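Local coordinates for protein caprin-2 (Danio rerio, PDB 4OUS) that probably acts in canonical Wnt signalling, through a C1q domain that assembles as a calcium-binding trimer, at residues Leu68-Met73 with Leu110-Gly115; Ile56-Lys61 with His91-Asn96. The protein carries 1 engineered substitution. All blocks are in the same frame, centred on the assembly; numbering follows the deposited sequence. Where two conformers were deposited one is given.

In the fold
Interaction 1 (68-73 with 110-115) and interaction 2 (56-61 with 91-96) each join two antiparallel strands, one pair from either sheet of the C1q sandwich, with centres about 10 Å apart. Between them lies the apolar core: L68, I70 and L110 of interaction 1 pack on F57, I59 and A94 of interaction 2. Their other faces differ. Y69, N71, R111 and H113 of interaction 1, which is partly buried, pack against the second subunit, with a guanidinium-amide grip and an aromatic pair. Interaction 2 is the more buried; its H58 and H91 meet the third subunit, S95 the second, and E92 shares the calcium of the trimer with both.

Interaction 1: Leu68-Met73 with Leu110-Gly115; sequences LYINLM and LRLHRG
The H113 ring turns its edge to the face of Y69 in an offset edge-to-face pair, planes at 85° and centroids 5.5 Å apart. Y69 CB lies at the edge of the imidazole, 3.6 Å from H113 CD2, while R114 CG lies over the rim of one face. D22 holds H113 ND1, and W122 of the second subunit meets the same ring edge-to-face. The R111 guanidinium carries M73 SD over the rim of one face and N71 OD1 in its plane at the edge. R111 NE and NH2 both donate to N71 OD1 at 2.9 Å, from the same face of the amide; NH2 stands well above its plane. R111 runs alongside N71 with CG anti to the backbone N (chi1 -175°), and a bend at chi3 brings both nitrogens there, while S81 takes N71 ND2. Cut back to an alanine, R111 would lose both donors, which is likely to leave N71 OD1 without its mates and M73 SD without a flat group beneath. On the other sheet face, opposite Y69 and R111, L68 CD1 presses on L112 CD1 at a tight 3.4 Å, and L72 CD1 meets L110 CD2 at 3.6 Å. Paired backbone bonds join N71 and R111. Y69 N donates to R114 O (3.0 Å) and Y69 O accepts from H113 N, putting two residues opposite one: a classic beta bulge in an antiparallel C1q sheet.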
ATOM      1  N   LEU A  68      10.661  -8.959 -11.345  1.00  6.85           N
ATOM      2  CA  LEU A  68      10.877  -8.817  -9.916  1.00  6.90           C
ATOM      3  C   LEU A  68       9.845  -9.626  -9.140  1.00  5.87           C
ATOM      4  O   LEU A  68       8.641  -9.434  -9.318  1.00  7.12           O
ATOM      5  CB  LEU A  68      10.814  -7.346  -9.511  1.00  6.83           C
ATOM      6  CG  LEU A  68      11.083  -7.062  -8.036  1.00  6.54           C
ATOM      7  CD1 LEU A  68      12.526  -7.375  -7.690  1.00  9.97           C
ATOM      8  CD2 LEU A  68      10.747  -5.625  -7.662  1.00  7.62           C
ATOM      9  N   TYR A  69      10.322 -10.532  -8.293  1.00  6.05           N
ATOM     10  CA  TYR A  69       9.490 -11.310  -7.380  1.00  6.35           C
ATOM     11  C   TYR A  69       9.973 -11.064  -5.960  1.00  5.81           C
ATOM     12  O   TYR A  69      11.148 -11.318  -5.662  1.00  6.56           O
ATOM     13  CB  TYR A  69       9.591 -12.805  -7.667  1.00  6.80           C
ATOM     14  CG  TYR A  69       8.932 -13.334  -8.913  1.00  7.36           C
ATOM     15  CD1 TYR A  69       7.713 -14.003  -8.832  1.00  9.06           C
ATOM     16  CD2 TYR A  69       9.540 -13.225 -10.163  1.00  7.66           C
ATOM     17  CE1 TYR A  69       7.109 -14.529  -9.953  1.00 10.99           C
ATOM     18  CE2 TYR A  69       8.941 -13.757 -11.293  1.00  9.13           C
ATOM     19  CZ  TYR A  69       7.726 -14.406 -11.180  1.00  9.66           C
ATOM     20  OH  TYR A  69       7.114 -14.932 -12.298  1.00 13.31           O
ATOM     21  N   ILE A  70       9.075 -10.603  -5.096  1.00  5.95           N
ATOM     22  CA  ILE A  70       9.366 -10.350  -3.691  1.00  5.59           C
ATOM     23  C   ILE A  70       8.465 -11.215  -2.825  1.00  5.91           C
ATOM     24  O   ILE A  70       7.264 -11.318  -3.100  1.00  6.53           O
ATOM     25  CB  ILE A  70       9.113  -8.867  -3.319  1.00  6.31           C
ATOM     26  CG1 ILE A  70       9.909  -7.910  -4.207  1.00  7.90           C
ATOM     27  CG2 ILE A  70       9.398  -8.615  -1.849  1.00  7.63           C
ATOM     28  CD1 ILE A  70      11.400  -7.987  -4.010  1.00  9.56           C
ATOM     29  N   ASN A  71       9.022 -11.816  -1.775  1.00  5.80           N
ATOM     30  CA  ASN A  71       8.214 -12.496  -0.764  1.00  6.10           C
ATOM     31  C   ASN A  71       8.350 -11.802   0.583  1.00  5.38           C
ATOM     32  O   ASN A  71       9.470 -11.520   1.025  1.00  6.54           O
ATOM     33  CB  ASN A  71       8.629 -13.961  -0.569  1.00  6.79           C
ATOM     34  CG  ASN A  71       8.783 -14.719  -1.866  1.00  6.73           C
ATOM     35  OD1 ASN A  71       9.897 -15.118  -2.229  1.00  8.26           O
ATOM     36  ND2 ASN A  71       7.673 -14.952  -2.559  1.00  7.25           N
ATOM     37  N   LEU A  72       7.225 -11.578   1.259  1.00  5.51           N
ATOM     38  CA  LEU A  72       7.241 -11.235   2.675  1.00  5.77           C
ATOM     39  C   LEU A  72       7.291 -12.542   3.458  1.00  5.31           C
ATOM     40  O   LEU A  72       6.383 -13.371   3.350  1.00  6.68           O
ATOM     41  CB  LEU A  72       6.011 -10.422   3.068  1.00  6.38           C
ATOM     42  CG  LEU A  72       5.915 -10.046   4.550  1.00  7.47           C
ATOM     43  CD1 LEU A  72       6.904  -8.961   4.930  1.00  9.92           C
ATOM     44  CD2 LEU A  72       4.483  -9.648   4.933  1.00  9.24           C
ATOM     45  N   MET A  73       8.375 -12.728   4.198  1.00  5.92           N
ATOM     46  CA  MET A  73       8.660 -13.946   4.939  1.00  6.17           C
ATOM     47  C   MET A  73       8.370 -13.769   6.412  1.00  6.22           C
ATOM     48  O   MET A  73       8.656 -12.713   6.980  1.00  6.58           O
ATOM     49  CB  MET A  73      10.130 -14.333   4.781  1.00  6.77           C
ATOM     50  CG  MET A  73      10.636 -14.372   3.349  1.00  7.12           C
ATOM     51  SD  MET A  73       9.887 -15.687   2.355  1.00  7.56           S
ATOM     52  CE  MET A  73      10.497 -17.138   3.206  1.00  9.66           C
ATOM     53  N   LEU A 110      11.964  -9.363   3.958  1.00  5.95           N
ATOM     54  CA  LEU A 110      11.663  -9.474   2.540  1.00  5.96           C
ATOM     55  C   LEU A 110      12.738 -10.269   1.825  1.00  5.39           C
ATOM     56  O   LEU A 110      13.939 -10.058   2.032  1.00  6.56           O
ATOM     57  CB  LEU A 110      11.536  -8.102   1.888  1.00  6.14           C
ATOM     58  CG  LEU A 110      10.435  -7.186   2.418  1.00  6.59           C
ATOM     59  CD1 LEU A 110      10.451  -5.870   1.661  1.00  7.70           C
ATOM     60  CD2 LEU A 110       9.071  -7.827   2.324  1.00  9.48           C
ATOM     61  N   ARG A 111      12.287 -11.182   0.976  1.00  5.96           N
ATOM     62  CA  ARG A 111      13.152 -11.997   0.148  1.00  6.51           C
ATOM     63  C   ARG A 111      13.065 -11.550  -1.306  1.00  5.96           C
ATOM     64  O   ARG A 111      11.967 -11.420  -1.864  1.00  6.34           O
ATOM     65  CB  ARG A 111      12.767 -13.475   0.257  1.00  6.42           C
ATOM     66  CG  ARG A 111      13.706 -14.398  -0.495  1.00  7.96           C
ATOM     67  CD  ARG A 111      13.404 -15.850  -0.215  1.00  8.55           C
ATOM     68  NE  ARG A 111      12.171 -16.277  -0.858  1.00  8.08           N
ATOM     69  CZ  ARG A 111      11.762 -17.541  -0.885  1.00  9.75           C
ATOM     70  NH1 ARG A 111      12.487 -18.484  -0.297  1.00 12.26           N
ATOM     71  NH2 ARG A 111      10.634 -17.864  -1.502  1.00 12.18           N
ATOM     72  N   LEU A 112      14.230 -11.335  -1.913  1.00  5.98           N
ATOM     73  CA  LEU A 112      14.341 -11.118  -3.340  1.00  6.35           C
ATOM     74  C   LEU A 112      14.387 -12.484  -3.998  1.00  5.90           C
ATOM     75  O   LEU A 112      15.422 -13.146  -3.990  1.00  7.32           O
ATOM     76  CB  LEU A 112      15.588 -10.298  -3.669  1.00  6.10           C
ATOM     77  CG  LEU A 112      15.820 -10.004  -5.146  1.00  6.62           C
ATOM     78  CD1 LEU A 112      14.645  -9.262  -5.751  1.00  7.33           C
ATOM     79  CD2 LEU A 112      17.106  -9.215  -5.329  1.00  7.58           C
ATOM     80  N   HIS A 113      13.251 -12.949  -4.491  1.00  6.27           N
ATOM     81  CA  HIS A 113      13.202 -14.259  -5.117  1.00  6.49           C
ATOM     82  C   HIS A 113      13.938 -14.225  -6.458  1.00  5.92           C
ATOM     83  O   HIS A 113      14.864 -15.005  -6.679  1.00  7.83           O
ATOM     84  CB  HIS A 113      11.755 -14.712  -5.284  1.00  7.01           C
ATOM     85  CG  HIS A 113      11.611 -15.928  -6.137  1.00  8.23           C
ATOM     86  ND1 HIS A 113      12.190 -17.136  -5.814  1.00 10.64           N
ATOM     87  CD2 HIS A 113      10.981 -16.114  -7.320  1.00  9.12           C
ATOM     88  CE1 HIS A 113      11.911 -18.018  -6.760  1.00 11.43           C
ATOM     89  NE2 HIS A 113      11.174 -17.425  -7.681  1.00 12.62           N
ATOM     90  N   ARG A 114      13.530 -13.302  -7.328  1.00  6.72           N
ATOM     91  CA  ARG A 114      14.170 -13.054  -8.616  1.00  6.70           C
ATOM     92  C   ARG A 114      14.129 -11.567  -8.902  1.00  6.46           C
ATOM     93  O   ARG A 114      13.267 -10.854  -8.384  1.00  7.20           O
ATOM     94  CB  ARG A 114      13.475 -13.818  -9.751  1.00  8.33           C
ATOM     95  CG  ARG A 114      13.605 -15.337  -9.680  1.00  9.75           C
ATOM     96  CD  ARG A 114      13.029 -16.020 -10.927  1.00 10.02           C
ATOM     97  NE  ARG A 114      13.718 -15.545 -12.127  1.00 10.30           N
ATOM     98  CZ  ARG A 114      13.138 -15.282 -13.296  1.00  9.90           C
ATOM     99  NH1 ARG A 114      11.837 -15.476 -13.468  1.00 12.54           N
ATOM    100  NH2 ARG A 114      13.870 -14.807 -14.292  1.00 11.08           N
ATOM    101  N   GLY A 115      15.044 -11.110  -9.750  1.00  7.50           N
ATOM    102  CA  GLY A 115      15.069  -9.726 -10.172  1.00  8.09           C
ATOM    103  C   GLY A 115      16.118  -8.926  -9.436  1.00  7.03           C
ATOM    104  O   GLY A 115      16.993  -9.478  -8.759  1.00  8.82           O
TER

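Interaction 2: Ile56-Lys61 with His91-Asn96; sequences IFHILK and HETASN
H91 ND1 donates to K61 O at 2.8 Å, nearly straight (170°), with the oxygen in the plane of the imidazole and the nitrogen in the carbonyl plane. K61 N donates to E92 O, also at 2.8 Å, so a side-chain bond and a main-chain bond both hold K61 to the 91-96 segment. At I59 and A94 the two backbones exchange bonds, and again, with a longer N96 N to F57 O bond (3.3 Å), at F57 and N96. Over one face of the F57 ring lies N96 N, offset toward the rim, while F57 CZ touches N96 CB at 3.5 Å. The benzyl group gets there because its CG sits between backbone N and carbonyl carbon (chi1 65°). On the other side of the strands L60 CD1 rests against T93 OG1 at 3.3 Å, and H58 CD2 meets S95 CB at 3.5 Å. A second shell fixes these groups. H97 of the third subunit bonds H58 ND1, T126 of the second subunit bonds N96 OD1, and V66 O receives K61 NZ. E92 OE1 accepts from T93 N at 2.7 Å, while OE2 binds calcium together with E92 OE2 of both other subunits. The bond from T93 N is likely to orient the E92 carboxylate in this chain. Three carboxylates converging on one ion would probably repel one another without it, and calcium probably offsets their charge where the three chains meet.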
ATOM      1  N   ILE A  56       4.018  -3.367   5.346  1.00  5.57           N
ATOM      2  CA  ILE A  56       3.782  -2.827   4.013  1.00  5.28           C
ATOM      3  C   ILE A  56       5.134  -2.733   3.306  1.00  5.13           C
ATOM      4  O   ILE A  56       6.145  -2.395   3.940  1.00  5.59           O
ATOM      5  CB  ILE A  56       3.117  -1.421   4.056  1.00  6.70           C
ATOM      6  CG1 ILE A  56       1.930  -1.368   5.021  1.00  9.13           C
ATOM      7  CG2 ILE A  56       2.714  -0.968   2.656  1.00  7.95           C
ATOM      8  CD1 ILE A  56       1.330   0.020   5.177  1.00 12.09           C
ATOM      9  N   PHE A  57       5.186  -3.010   2.006  1.00  4.94           N
ATOM     10  CA  PHE A  57       6.420  -2.809   1.262  1.00  4.94           C
ATOM     11  C   PHE A  57       6.128  -2.371  -0.160  1.00  4.61           C
ATOM     12  O   PHE A  57       5.089  -2.712  -0.729  1.00  4.90           O
ATOM     13  CB  PHE A  57       7.299  -4.073   1.273  1.00  6.01           C
ATOM     14  CG  PHE A  57       6.704  -5.263   0.573  1.00  5.96           C
ATOM     15  CD1 PHE A  57       6.935  -5.473  -0.779  1.00  7.30           C
ATOM     16  CD2 PHE A  57       5.957  -6.198   1.266  1.00  7.82           C
ATOM     17  CE1 PHE A  57       6.410  -6.581  -1.432  1.00  8.71           C
ATOM     18  CE2 PHE A  57       5.433  -7.308   0.612  1.00  9.32           C
ATOM     19  CZ  PHE A  57       5.667  -7.496  -0.731  1.00  9.78           C
ATOM     20  N   HIS A  58       7.070  -1.615  -0.720  1.00  4.76           N
ATOM     21  CA  HIS A  58       7.029  -1.119  -2.088  1.00  5.33           C
ATOM     22  C   HIS A  58       8.438  -1.234  -2.638  1.00  5.36           C
ATOM     23  O   HIS A  58       9.331  -0.553  -2.128  1.00  6.62           O
ATOM     24  CB  HIS A  58       6.578   0.343  -2.144  1.00  6.48           C
ATOM     25  CG  HIS A  58       5.132   0.552  -1.831  1.00  6.12           C
ATOM     26  ND1 HIS A  58       4.643   0.692  -0.549  1.00  6.91           N
ATOM     27  CD2 HIS A  58       4.069   0.655  -2.659  1.00  7.39           C
ATOM     28  CE1 HIS A  58       3.334   0.868  -0.607  1.00  8.04           C
ATOM     29  NE2 HIS A  58       2.962   0.855  -1.874  1.00  8.89           N
ATOM     30  N   ILE A  59       8.655  -2.068  -3.652  1.00  5.50           N
ATOM     31  CA  ILE A  59      10.006  -2.300  -4.150  1.00  5.84           C
ATOM     32  C   ILE A  59      10.075  -1.972  -5.641  1.00  5.39           C
ATOM     33  O   ILE A  59       9.350  -2.561  -6.437  1.00  6.30           O
ATOM     34  CB  ILE A  59      10.449  -3.757  -3.908  1.00  6.82           C
ATOM     35  CG1 ILE A  59      10.292  -4.160  -2.428  1.00  7.53           C
ATOM     36  CG2 ILE A  59      11.870  -3.965  -4.392  1.00  7.22           C
ATOM     37  CD1 ILE A  59      11.167  -3.405  -1.459  1.00  8.01           C
ATOM     38  N   LEU A  60      10.937  -1.032  -6.017  1.00  5.71           N
ATOM     39  CA  LEU A  60      11.097  -0.650  -7.415  1.00  5.95           C
ATOM     40  C   LEU A  60      12.169  -1.520  -8.060  1.00  5.89           C
ATOM     41  O   LEU A  60      13.270  -1.645  -7.514  1.00  6.65           O
ATOM     42  CB  LEU A  60      11.477   0.829  -7.526  1.00  6.89           C
ATOM     43  CG  LEU A  60      11.424   1.427  -8.933  1.00  7.23           C
ATOM     44  CD1 LEU A  60       9.980   1.619  -9.375  1.00 10.18           C
ATOM     45  CD2 LEU A  60      12.196   2.738  -9.007  1.00  9.54           C
ATOM     46  N   LYS A  61      11.862  -2.117  -9.209  1.00  6.46           N
ATOM     47  CA  LYS A  61      12.842  -2.957  -9.896  1.00  6.92           C
ATOM     48  C   LYS A  61      13.770  -2.155 -10.787  1.00  6.84           C
ATOM     49  O   LYS A  61      13.417  -1.066 -11.247  1.00  7.93           O
ATOM     50  CB  LYS A  61      12.148  -4.033 -10.734  1.00  7.66           C
ATOM     51  CG  LYS A  61      11.473  -3.530 -12.007  1.00  7.67           C
ATOM     52  CD  LYS A  61      10.635  -4.614 -12.703  1.00  8.26           C
ATOM     53  CE  LYS A  61      11.454  -5.823 -13.140  1.00  9.08           C
ATOM     54  NZ  LYS A  61      12.435  -5.484 -14.203  1.00  9.56           N
ATOM     55  N   HIS A  91      11.219   0.669 -15.202  1.00 10.44           N
ATOM     56  CA  HIS A  91      11.009   0.408 -13.792  1.00  8.71           C
ATOM     57  C   HIS A  91       9.545   0.051 -13.559  1.00  8.70           C
ATOM     58  O   HIS A  91       8.652   0.439 -14.318  1.00 10.76           O
ATOM     59  CB  HIS A  91      11.399   1.617 -12.949  1.00  9.59           C
ATOM     60  CG  HIS A  91      12.815   2.058 -13.144  1.00  9.68           C
ATOM     61  ND1 HIS A  91      13.893   1.348 -12.665  1.00 11.12           N
ATOM     62  CD2 HIS A  91      13.325   3.147 -13.764  1.00 13.64           C
ATOM     63  CE1 HIS A  91      15.009   1.977 -12.985  1.00 14.04           C
ATOM     64  NE2 HIS A  91      14.693   3.070 -13.653  1.00 16.27           N
ATOM     65  N   GLU A  92       9.324  -0.718 -12.510  1.00  8.16           N
ATOM     66  CA  GLU A  92       8.015  -1.192 -12.107  1.00  7.74           C
ATOM     67  C   GLU A  92       8.094  -1.500 -10.627  1.00  6.91           C
ATOM     68  O   GLU A  92       9.187  -1.729 -10.111  1.00  7.99           O
ATOM     69  CB  GLU A  92       7.587  -2.443 -12.875  1.00  8.84           C
ATOM     70  CG  GLU A  92       6.396  -2.325 -13.810  1.00 11.34           C
ATOM     71  CD  GLU A  92       5.068  -2.130 -13.064  1.00 10.85           C
ATOM     72  OE1 GLU A  92       5.047  -1.619 -11.921  1.00 10.28           O
ATOM     73  OE2 GLU A  92       4.043  -2.631 -13.569  1.00 10.79           O
ATOM     74  N   THR A  93       6.951  -1.547  -9.953  1.00  7.04           N
ATOM     75  CA  THR A  93       6.921  -1.639  -8.501  1.00  6.92           C
ATOM     76  C   THR A  93       6.194  -2.890  -8.037  1.00  5.87           C
ATOM     77  O   THR A  93       5.051  -3.138  -8.437  1.00  7.67           O
ATOM     78  CB  THR A  93       6.253  -0.394  -7.896  1.00  8.39           C
ATOM     79  OG1 THR A  93       6.884   0.775  -8.430  1.00 10.17           O
ATOM     80  CG2 THR A  93       6.365  -0.385  -6.379  1.00 10.40           C
ATOM     81  N   ALA A  94       6.865  -3.668  -7.192  1.00  5.95           N
ATOM     82  CA  ALA A  94       6.289  -4.837  -6.540  1.00  6.09           C
ATOM     83  C   ALA A  94       5.917  -4.454  -5.117  1.00  5.63           C
ATOM     84  O   ALA A  94       6.794  -4.067  -4.327  1.00  7.46           O
ATOM     85  CB  ALA A  94       7.275  -5.998  -6.550  1.00  7.23           C
ATOM     86  N   SER A  95       4.633  -4.553  -4.774  1.00  5.54           N
ATOM     87  CA  SER A  95       4.166  -4.126  -3.462  0.61  5.60           C
ATOM     88  C   SER A  95       3.134  -5.083  -2.898  1.00  4.89           C
ATOM     89  O   SER A  95       2.406  -5.746  -3.649  1.00  5.79           O
ATOM     90  CB  SER A  95       3.585  -2.707  -3.531  0.61  6.58           C
ATOM     91  OG  SER A  95       2.426  -2.654  -4.345  0.61  8.73           O
ATOM     92  N   ASN A  96       3.083  -5.155  -1.577  1.00  5.16           N
ATOM     93  CA  ASN A  96       2.014  -5.865  -0.896  1.00  5.03           C
ATOM     94  C   ASN A  96       1.998  -5.427   0.569  1.00  5.02           C
ATOM     95  O   ASN A  96       2.715  -4.497   0.969  1.00  5.93           O
ATOM     96  CB  ASN A  96       2.152  -7.387  -1.035  1.00  5.15           C
ATOM     97  CG  ASN A  96       0.799  -8.086  -1.125  1.00  5.43           C
ATOM     98  OD1 ASN A  96      -0.176  -7.648  -0.509  1.00  5.83           O
ATOM     99  ND2 ASN A  96       0.734  -9.177  -1.877  1.00  6.97           N
TER
HETATM  100  O   HOH W   1       0.811  -0.421  -3.899  0.33 13.03           O